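Local coordinates for aminodeoxyfutalosine deaminase (Deinococcus radiodurans, PDB 2IMR), which catalyses the zinc-dependent deamination of aminodeoxyfutalosine to futalosine, a step in menaquinone biosynthesis, at residues Tyr173-Asn178 and Gln238-Glu243; Leu210-Pro215 and Arg224-Tyr229; Thr284-Leu289 and Gly293-Arg298. One frame throughout, in Å; residues are numbered along the deposited sequence.

Contact 1 (Tyr173-Asn178 and Gln238-Glu243); sequences YFEVLN and QIHVAE. With ZN (zinc ion), chain B.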
loop_
_atom_site.group_PDB
_atom_site.type_symbol
_atom_site.label_atom_id
_atom_site.label_comp_id
_atom_site.label_asym_id
_atom_site.label_seq_id
_atom_site.Cartn_x
_atom_site.Cartn_y
_atom_site.Cartn_z
ATOM N N TYR A 173 5.132 5.732 -7.670
ATOM C CA TYR A 173 5.468 4.620 -8.556
ATOM C C TYR A 173 4.830 4.769 -9.940
ATOM O O TYR A 173 3.604 4.861 -10.053
ATOM C CB TYR A 173 4.982 3.303 -7.947
ATOM C CG TYR A 173 5.454 3.015 -6.536
ATOM C CD1 TYR A 173 6.586 2.234 -6.300
ATOM C CD2 TYR A 173 4.727 3.474 -5.435
ATOM C CE1 TYR A 173 6.976 1.910 -5.003
ATOM C CE2 TYR A 173 5.105 3.160 -4.138
ATOM C CZ TYR A 173 6.225 2.376 -3.926
ATOM O OH TYR A 173 6.573 2.042 -2.638
ATOM N N PHE A 174 5.656 4.765 -10.983
ATOM C CA PHE A 174 5.162 4.890 -12.356
ATOM C C PHE A 174 4.680 3.513 -12.795
ATOM O O PHE A 174 5.453 2.561 -12.828
ATOM C CB PHE A 174 6.280 5.389 -13.281
ATOM C CG PHE A 174 5.822 5.713 -14.679
ATOM C CD1 PHE A 174 4.664 6.458 -14.893
ATOM C CD2 PHE A 174 6.570 5.307 -15.782
ATOM C CE1 PHE A 174 4.256 6.795 -16.186
ATOM C CE2 PHE A 174 6.172 5.637 -17.082
ATOM C CZ PHE A 174 5.013 6.384 -17.284
ATOM N N GLU A 175 3.402 3.403 -13.136
ATOM C CA GLU A 175 2.853 2.107 -13.524
ATOM C C GLU A 175 3.143 1.718 -14.968
ATOM O O GLU A 175 3.013 2.530 -15.876
ATOM C CB GLU A 175 1.343 2.088 -13.276
ATOM C CG GLU A 175 0.759 0.692 -13.189
ATOM C CD GLU A 175 -0.682 0.698 -12.725
ATOM O OE1 GLU A 175 -1.537 1.254 -13.442
ATOM O OE2 GLU A 175 -0.957 0.148 -11.641
ATOM N N VAL A 176 3.552 0.468 -15.165
ATOM C CA VAL A 176 3.842 -0.044 -16.502
ATOM C C VAL A 176 2.961 -1.261 -16.748
ATOM O O VAL A 176 2.856 -2.142 -15.900
ATOM C CB VAL A 176 5.319 -0.443 -16.643
ATOM C CG1 VAL A 176 5.573 -1.011 -18.042
ATOM C CG2 VAL A 176 6.201 0.770 -16.396
ATOM N N LEU A 177 2.331 -1.307 -17.917
ATOM C CA LEU A 177 1.420 -2.396 -18.243
ATOM C C LEU A 177 1.485 -2.797 -19.716
ATOM O O LEU A 177 1.169 -2.004 -20.587
ATOM C CB LEU A 177 -0.013 -1.959 -17.889
ATOM C CG LEU A 177 -1.222 -2.905 -17.897
ATOM C CD1 LEU A 177 -2.434 -2.120 -17.399
ATOM C CD2 LEU A 177 -1.501 -3.463 -19.289
ATOM N N ASN A 178 1.905 -4.029 -19.984
ATOM C CA ASN A 178 1.958 -4.548 -21.350
ATOM C C ASN A 178 2.328 -6.020 -21.280
ATOM O O ASN A 178 3.468 -6.365 -20.988
ATOM C CB ASN A 178 2.982 -3.808 -22.206
ATOM C CG ASN A 178 2.868 -4.183 -23.671
ATOM O OD1 ASN A 178 2.993 -5.352 -24.030
ATOM N ND2 ASN A 178 2.615 -3.194 -24.522
ATOM N N GLN A 238 6.615 -1.824 -6.564
ATOM C CA GLN A 238 5.326 -2.263 -6.031
ATOM C C GLN A 238 4.653 -3.018 -7.168
ATOM O O GLN A 238 4.573 -2.520 -8.297
ATOM C CB GLN A 238 4.446 -1.096 -5.565
ATOM C CG GLN A 238 4.473 -0.906 -4.047
ATOM C CD GLN A 238 3.362 -0.001 -3.522
ATOM O OE1 GLN A 238 2.215 -0.092 -3.955
ATOM N NE2 GLN A 238 3.697 0.857 -2.564
ATOM N N ILE A 239 4.207 -4.234 -6.872
ATOM C CA ILE A 239 3.538 -5.090 -7.851
ATOM C C ILE A 239 2.240 -5.602 -7.214
ATOM O O ILE A 239 2.255 -6.057 -6.070
ATOM C CB ILE A 239 4.410 -6.335 -8.207
ATOM C CG1 ILE A 239 5.816 -5.899 -8.624
ATOM C CG2 ILE A 239 3.749 -7.138 -9.335
ATOM C CD1 ILE A 239 6.782 -7.059 -8.810
ATOM N N HIS A 240 1.122 -5.504 -7.933
ATOM C CA HIS A 240 -0.147 -6.025 -7.415
ATOM C C HIS A 240 -0.083 -7.524 -7.653
ATOM O O HIS A 240 0.067 -7.952 -8.794
ATOM C CB HIS A 240 -1.350 -5.485 -8.191
ATOM C CG HIS A 240 -1.473 -3.996 -8.178
ATOM N ND1 HIS A 240 -0.911 -3.194 -9.148
ATOM C CD2 HIS A 240 -2.131 -3.162 -7.337
ATOM C CE1 HIS A 240 -1.220 -1.933 -8.908
ATOM N NE2 HIS A 240 -1.961 -1.886 -7.816
ATOM N N VAL A 241 -0.220 -8.327 -6.602
ATOM C CA VAL A 241 -0.126 -9.772 -6.781
ATOM C C VAL A 241 -1.204 -10.571 -6.062
ATOM O O VAL A 241 -1.501 -10.315 -4.893
ATOM C CB VAL A 241 1.256 -10.287 -6.310
ATOM C CG1 VAL A 241 1.377 -11.790 -6.554
ATOM C CG2 VAL A 241 2.360 -9.536 -7.044
ATOM N N ALA A 242 -1.782 -11.534 -6.780
ATOM C CA ALA A 242 -2.813 -12.424 -6.244
ATOM C C ALA A 242 -3.983 -11.707 -5.565
ATOM O O ALA A 242 -4.475 -12.143 -4.516
ATOM C CB ALA A 242 -2.177 -13.424 -5.270
ATOM N N GLU A 243 -4.445 -10.626 -6.183
ATOM C CA GLU A 243 -5.547 -9.853 -5.623
ATOM C C GLU A 243 -6.868 -10.611 -5.582
ATOM O O GLU A 243 -7.496 -10.689 -4.530
ATOM C CB GLU A 243 -5.730 -8.543 -6.399
ATOM C CG GLU A 243 -6.893 -7.694 -5.875
ATOM C CD GLU A 243 -7.033 -6.374 -6.594
ATOM O OE1 GLU A 243 -6.539 -6.264 -7.737
ATOM O OE2 GLU A 243 -7.656 -5.449 -6.028
HETATM ZN ZN ZN B . -3.322 -0.599 -6.910
HETATM O O HOH W 1 -4.706 -1.562 -6.303
#

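Contact 2 (Leu210-Pro215 and Arg224-Tyr229); sequences LSPHTP and RLLSDY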
loop_
_atom_site.group_PDB
_atom_site.type_symbol
_atom_site.label_atom_id
_atom_site.label_comp_id
_atom_site.label_asym_id
_atom_site.label_seq_id
_atom_site.Cartn_x
_atom_site.Cartn_y
_atom_site.Cartn_z
ATOM N N LEU A 210 8.803 2.409 -9.277
ATOM C CA LEU A 210 8.335 1.725 -10.469
ATOM C C LEU A 210 7.282 0.701 -10.094
ATOM O O LEU A 210 7.387 0.030 -9.070
ATOM C CB LEU A 210 9.515 1.043 -11.157
ATOM C CG LEU A 210 9.355 0.513 -12.575
ATOM C CD1 LEU A 210 8.880 1.624 -13.515
ATOM C CD2 LEU A 210 10.708 -0.039 -13.038
ATOM N N SER A 211 6.259 0.573 -10.923
ATOM C CA SER A 211 5.224 -0.386 -10.613
ATOM C C SER A 211 4.740 -1.257 -11.754
ATOM O O SER A 211 3.886 -0.842 -12.536
ATOM C CB SER A 211 4.011 0.317 -10.003
ATOM O OG SER A 211 2.966 -0.620 -9.789
ATOM N N PRO A 212 5.309 -2.468 -11.885
ATOM C CA PRO A 212 4.879 -3.389 -12.941
ATOM C C PRO A 212 3.455 -3.712 -12.459
ATOM O O PRO A 212 3.280 -4.170 -11.329
ATOM C CB PRO A 212 5.822 -4.581 -12.769
ATOM C CG PRO A 212 7.062 -3.965 -12.159
ATOM C CD PRO A 212 6.481 -2.995 -11.160
ATOM N N HIS A 213 2.455 -3.463 -13.301
ATOM C CA HIS A 213 1.047 -3.652 -12.931
ATOM C C HIS A 213 0.695 -4.931 -12.168
ATOM O O HIS A 213 0.335 -4.880 -10.988
ATOM C CB HIS A 213 0.170 -3.531 -14.185
ATOM C CG HIS A 213 -1.297 -3.434 -13.899
ATOM N ND1 HIS A 213 -2.240 -4.147 -14.607
ATOM C CD2 HIS A 213 -1.987 -2.672 -13.015
ATOM C CE1 HIS A 213 -3.448 -3.828 -14.176
ATOM N NE2 HIS A 213 -3.322 -2.933 -13.211
ATOM N N THR A 214 0.770 -6.070 -12.848
ATOM C CA THR A 214 0.466 -7.358 -12.234
ATOM C C THR A 214 1.327 -8.408 -12.917
ATOM O O THR A 214 1.998 -8.118 -13.909
ATOM C CB THR A 214 -1.003 -7.780 -12.443
ATOM O OG1 THR A 214 -1.215 -8.086 -13.827
ATOM C CG2 THR A 214 -1.971 -6.660 -12.008
ATOM N N PRO A 215 1.311 -9.648 -12.403
ATOM C CA PRO A 215 2.122 -10.696 -13.030
ATOM C C PRO A 215 1.547 -11.160 -14.369
ATOM O O PRO A 215 2.225 -11.849 -15.128
ATOM C CB PRO A 215 2.107 -11.827 -11.997
ATOM C CG PRO A 215 1.794 -11.131 -10.694
ATOM C CD PRO A 215 0.769 -10.108 -11.112
ATOM N N ARG A 224 11.117 -8.711 -15.827
ATOM C CA ARG A 224 12.515 -8.829 -15.430
ATOM C C ARG A 224 13.325 -7.596 -15.801
ATOM O O ARG A 224 14.216 -7.191 -15.056
ATOM C CB ARG A 224 13.156 -10.072 -16.051
ATOM C CG ARG A 224 12.767 -11.359 -15.356
ATOM C CD ARG A 224 13.774 -12.466 -15.645
ATOM N NE ARG A 224 15.159 -12.054 -15.396
ATOM C CZ ARG A 224 15.584 -11.442 -14.292
ATOM N NH1 ARG A 224 14.735 -11.153 -13.315
ATOM N NH2 ARG A 224 16.868 -11.129 -14.160
ATOM N N LEU A 225 13.028 -7.000 -16.954
ATOM C CA LEU A 225 13.740 -5.797 -17.368
ATOM C C LEU A 225 13.469 -4.706 -16.342
ATOM O O LEU A 225 14.371 -3.968 -15.946
ATOM C CB LEU A 225 13.267 -5.321 -18.747
ATOM C CG LEU A 225 13.703 -6.126 -19.974
ATOM C CD1 LEU A 225 13.097 -5.519 -21.238
ATOM C CD2 LEU A 225 15.222 -6.128 -20.058
ATOM N N LEU A 226 12.219 -4.621 -15.903
ATOM C CA LEU A 226 11.831 -3.609 -14.931
ATOM C C LEU A 226 12.425 -3.855 -13.547
ATOM O O LEU A 226 12.981 -2.936 -12.939
ATOM C CB LEU A 226 10.302 -3.533 -14.823
ATOM C CG LEU A 226 9.547 -3.091 -16.082
ATOM C CD1 LEU A 226 8.037 -3.307 -15.877
ATOM C CD2 LEU A 226 9.862 -1.621 -16.380
ATOM N N SER A 227 12.314 -5.081 -13.041
ATOM C CA SER A 227 12.844 -5.359 -11.710
ATOM C C SER A 227 14.363 -5.235 -11.665
ATOM O O SER A 227 14.908 -4.699 -10.699
ATOM C CB SER A 227 12.391 -6.742 -11.199
ATOM O OG SER A 227 12.719 -7.792 -12.090
ATOM N N ASP A 228 15.045 -5.713 -12.703
ATOM C CA ASP A 228 16.504 -5.613 -12.744
ATOM C C ASP A 228 16.917 -4.147 -12.789
ATOM O O ASP A 228 17.841 -3.729 -12.088
ATOM C CB ASP A 228 17.077 -6.332 -13.971
ATOM C CG ASP A 228 17.016 -7.846 -13.853
ATOM O OD1 ASP A 228 16.679 -8.354 -12.765
ATOM O OD2 ASP A 228 17.319 -8.533 -14.852
ATOM N N TYR A 229 16.232 -3.368 -13.619
ATOM C CA TYR A 229 16.531 -1.946 -13.742
ATOM C C TYR A 229 16.363 -1.251 -12.396
ATOM O O TYR A 229 17.262 -0.552 -11.934
ATOM C CB TYR A 229 15.606 -1.291 -14.771
ATOM C CG TYR A 229 15.850 0.191 -14.949
ATOM C CD1 TYR A 229 16.990 0.657 -15.609
ATOM C CD2 TYR A 229 14.951 1.133 -14.442
ATOM C CE1 TYR A 229 17.231 2.023 -15.762
ATOM C CE2 TYR A 229 15.184 2.503 -14.588
ATOM C CZ TYR A 229 16.325 2.938 -15.249
ATOM O OH TYR A 229 16.556 4.285 -15.396
#

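Contact 3 (Thr284-Leu289 and Gly293-Arg298); sequences TPVRYL and GVLAAR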
loop_
_atom_site.group_PDB
_atom_site.type_symbol
_atom_site.label_atom_id
_atom_site.label_comp_id
_atom_site.label_asym_id
_atom_site.label_seq_id
_atom_site.Cartn_x
_atom_site.Cartn_y
_atom_site.Cartn_z
ATOM N N THR A 284 1.793 -20.704 -8.957
ATOM C CA THR A 284 1.035 -19.605 -8.367
ATOM C C THR A 284 1.734 -18.340 -8.839
ATOM O O THR A 284 2.916 -18.366 -9.198
ATOM C CB THR A 284 1.076 -19.588 -6.826
ATOM O OG1 THR A 284 2.357 -19.118 -6.399
ATOM C CG2 THR A 284 0.808 -20.976 -6.255
ATOM N N PRO A 285 1.019 -17.209 -8.845
ATOM C CA PRO A 285 1.692 -15.990 -9.293
ATOM C C PRO A 285 2.936 -15.674 -8.459
ATOM O O PRO A 285 3.908 -15.122 -8.971
ATOM C CB PRO A 285 0.600 -14.921 -9.167
ATOM C CG PRO A 285 -0.324 -15.485 -8.106
ATOM C CD PRO A 285 -0.379 -16.946 -8.470
ATOM N N VAL A 286 2.909 -16.022 -7.176
ATOM C CA VAL A 286 4.059 -15.753 -6.319
ATOM C C VAL A 286 5.238 -16.652 -6.684
ATOM O O VAL A 286 6.377 -16.187 -6.782
ATOM C CB VAL A 286 3.696 -15.943 -4.831
ATOM C CG1 VAL A 286 4.907 -15.645 -3.957
ATOM C CG2 VAL A 286 2.535 -15.005 -4.463
ATOM N N ARG A 287 4.973 -17.937 -6.886
ATOM C CA ARG A 287 6.042 -18.860 -7.255
ATOM C C ARG A 287 6.610 -18.416 -8.600
ATOM O O ARG A 287 7.817 -18.444 -8.817
ATOM C CB ARG A 287 5.518 -20.290 -7.356
ATOM C CG ARG A 287 6.621 -21.300 -7.608
ATOM C CD ARG A 287 6.082 -22.696 -7.861
ATOM N NE ARG A 287 7.127 -23.535 -8.438
ATOM C CZ ARG A 287 6.911 -24.524 -9.298
ATOM N NH1 ARG A 287 5.677 -24.815 -9.687
ATOM N NH2 ARG A 287 7.938 -25.207 -9.789
ATOM N N TYR A 288 5.726 -18.001 -9.499
ATOM C CA TYR A 288 6.139 -17.511 -10.807
ATOM C C TYR A 288 7.172 -16.391 -10.664
ATOM O O TYR A 288 8.250 -16.450 -11.253
ATOM C CB TYR A 288 4.919 -16.995 -11.576
ATOM C CG TYR A 288 5.254 -16.037 -12.697
ATOM C CD1 TYR A 288 6.054 -16.435 -13.767
ATOM C CD2 TYR A 288 4.768 -14.724 -12.682
ATOM C CE1 TYR A 288 6.369 -15.551 -14.798
ATOM C CE2 TYR A 288 5.074 -13.833 -13.704
ATOM C CZ TYR A 288 5.876 -14.253 -14.758
ATOM O OH TYR A 288 6.184 -13.377 -15.772
ATOM N N LEU A 289 6.844 -15.364 -9.882
ATOM C CA LEU A 289 7.762 -14.239 -9.686
ATOM C C LEU A 289 9.051 -14.652 -8.991
ATOM O O LEU A 289 10.130 -14.155 -9.306
ATOM C CB LEU A 289 7.093 -13.138 -8.861
ATOM C CG LEU A 289 5.938 -12.394 -9.529
ATOM C CD1 LEU A 289 5.308 -11.419 -8.528
ATOM C CD2 LEU A 289 6.461 -11.658 -10.754
ATOM N N GLY A 293 12.953 -14.709 -10.679
ATOM C CA GLY A 293 14.041 -13.925 -10.123
ATOM C C GLY A 293 13.649 -12.500 -9.795
ATOM O O GLY A 293 14.501 -11.670 -9.477
ATOM N N VAL A 294 12.353 -12.210 -9.871
ATOM C CA VAL A 294 11.858 -10.870 -9.585
ATOM C C VAL A 294 11.834 -10.554 -8.087
ATOM O O VAL A 294 12.047 -9.407 -7.695
ATOM C CB VAL A 294 10.441 -10.677 -10.182
ATOM C CG1 VAL A 294 9.871 -9.323 -9.782
ATOM C CG2 VAL A 294 10.512 -10.782 -11.695
ATOM N N LEU A 295 11.585 -11.555 -7.246
ATOM C CA LEU A 295 11.544 -11.298 -5.807
ATOM C C LEU A 295 12.918 -10.949 -5.253
ATOM O O LEU A 295 13.040 -10.433 -4.139
ATOM C CB LEU A 295 10.953 -12.496 -5.052
ATOM C CG LEU A 295 9.503 -12.840 -5.425
ATOM C CD1 LEU A 295 8.921 -13.804 -4.414
ATOM C CD2 LEU A 295 8.656 -11.567 -5.467
ATOM N N ALA A 296 13.951 -11.216 -6.047
ATOM C CA ALA A 296 15.324 -10.919 -5.653
ATOM C C ALA A 296 15.504 -9.420 -5.439
ATOM O O ALA A 296 16.346 -8.992 -4.648
ATOM C CB ALA A 296 16.291 -11.413 -6.729
ATOM N N ALA A 297 14.707 -8.624 -6.147
ATOM C CA ALA A 297 14.775 -7.170 -6.035
ATOM C C ALA A 297 14.000 -6.648 -4.816
ATOM O O ALA A 297 13.924 -5.440 -4.591
ATOM C CB ALA A 297 14.234 -6.531 -7.314
ATOM N N ARG A 298 13.445 -7.570 -4.031
ATOM C CA ARG A 298 12.664 -7.231 -2.838
ATOM C C ARG A 298 11.532 -6.243 -3.115
ATOM O O ARG A 298 11.359 -5.264 -2.383
ATOM C CB ARG A 298 13.560 -6.655 -1.736
ATOM C CG ARG A 298 14.366 -7.681 -0.955
ATOM C CD ARG A 298 15.050 -7.003 0.222
ATOM N NE ARG A 298 15.884 -5.889 -0.221
ATOM C CZ ARG A 298 16.073 -4.768 0.469
ATOM N NH1 ARG A 298 15.486 -4.600 1.647
ATOM N NH2 ARG A 298 16.840 -3.804 -0.026
#

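Contact 1 (Tyr173-Asn178 and Gln238-Glu243)
Tyr-173 and Gln-238 make most of the contact, the aliphatic stem of the glutamine lying over one face of the phenol ring. Gln-238 CG sits over that face, 4.0 Å from the centroid of the Tyr-173 ring, a CH-pi contact displaced toward the rim. The two side chains cross at about a right angle, and the amide is tilted 49° to the ring, with Gln-238 NE2 3.1 Å from Tyr-173 CE2. A chi1 of -54° puts the tyrosine ring beside its own backbone N, over toward the glutamine.

The polar end of Gln-238 works elsewhere: OE1 accepts a hydrogen bond from ND1 of the zinc ligand His-99, and NE2 is bonded to Ala-98 O, so both amide atoms are occupied and the amide is held against rotation. With an alanine in place of Tyr-173, the surface under Gln-238 CG would be gone, and the amide would probably be freer to shift and grip His-99 less firmly.

The second meeting involves the active site itself. Glu-175 reaches across with its chain extended, bringing OE2 to 3.4 Å from His-240 CE1, at the edge of the imidazole and near its plane; the carboxylate is turned 61° to the ring.

His-240 NE2 binds zinc at 2.1 Å, its ND1 donates to His-213 O, and His-99, His-101 and a water also coordinate the ion. Glu-175 is predicted to bind substrate, and Glu-243 is probably the proton donor, as in related enzymes. Side chains meeting inside the barrel across an intervening strand, with metal ligands at strand ends, are characteristic of the amidohydrolase TIM barrel.

Contact 2 (Leu210-Pro215 and Arg224-Tyr229)
Pro-212 and Leu-226 mark the closest backbone approach, their CA atoms 7.2 Å apart, where the end of strand 206-212 runs alongside helix 220-233. No hydrogen bond joins the two segments; the helix keeps its own ladder, as in Asp-228 N to Arg-224 O.

Leu-226 carries the helix side of the contact, and its two methyls divide the work. CD1 rests on the proline ring, 3.9 Å from Pro-212 CG, the two side chains sliding past each other in opposite directions. CD2 turns to the other strand residue and meets Leu-210 CD2 at 3.8 Å, here crossing at about a right angle. The leucine on the strand holds its CG opposite the backbone N (chi1 -167°); with chi2 55° this brings Leu-210 CD2 against the helix backbone as well, 3.7 Å from Leu-226 O. On the outer side of the helix, Arg-224 NH2 and Asp-228 OD2 form a salt bridge one turn apart.

This is the strand-to-helix packing of a beta-alpha-beta crossover. Leu-226 also touches Val-176 of strand 170-176, while Leu-210 reaches Leu-195 of helix 184-199 and is backbone hydrogen-bonded to Pro-236 and Gln-238, at the entry to the next strand.

Contact 3 (Thr284-Leu289 and Gly293-Arg298)
Leu-289 meets Val-294 and Leu-295 with no aromatic face or edge between them; the flat group at work is the peptide carbonyl of Leu-289. Val-294 N donates to Leu-289 O at 3.0 Å, approaching nearly along the C=O axis (163°) although the bond is bent at the hydrogen (N-H...O 141°). The isobutyl group of Leu-295 closes on the same peptide, its CG 4.0 Å from Leu-289 C.

That bond is the long return bond of a Schellman motif ending helix 285-292. Gly-293 makes the turn with a positive phi of 89°, where a side chain would collide with the carbonyl oxygen of the residue before.

Beyond the glycine, apolar side chains close over the helix end. Leu-289 CD2 meets Val-294 CB at 4.1 Å, and Leu-295 CD2 lies equally far from Leu-289 CB. Val-286, one turn back, adds a looser touch, its CG1 4.4 Å from Leu-295 CD1. The other helix end is capped too: Thr-284 OG1 accepts an almost straight hydrogen bond from Arg-287 N (2.9 Å), and also bonds Asp-311.

Val-294 presses on Met-223 and Ser-227 of helix 220-233, and Val-286 and Leu-295 lean on helix 309-318. The turn thus lies between helices 220-233 and 309-318, while the start of helix 285-292 rests on helix 245-253 through Pro-285; the chain then enters strand 300-303.

How the contacts relate
Contact 1 spans the longest stretch of chain, and contact 2 falls wholly between its two segments; contact 3 follows both. The centres of contacts 1 and 2 lie about 8 Å apart, those of 2 and 3 about 11 Å, and those of 1 and 3 about 13 Å. Strands 170-176 and 206-212 are sheet neighbours, joined by the bond of Ser-211 N to Phe-174 O. Helix 220-233 then leads into strand 238-241, whose outward Val-241 and Ile-239 pack on Leu-289 and Val-294. Contact 1 therefore lies inside the barrel, and contacts 2 and 3 lie between its strands and the surrounding helices.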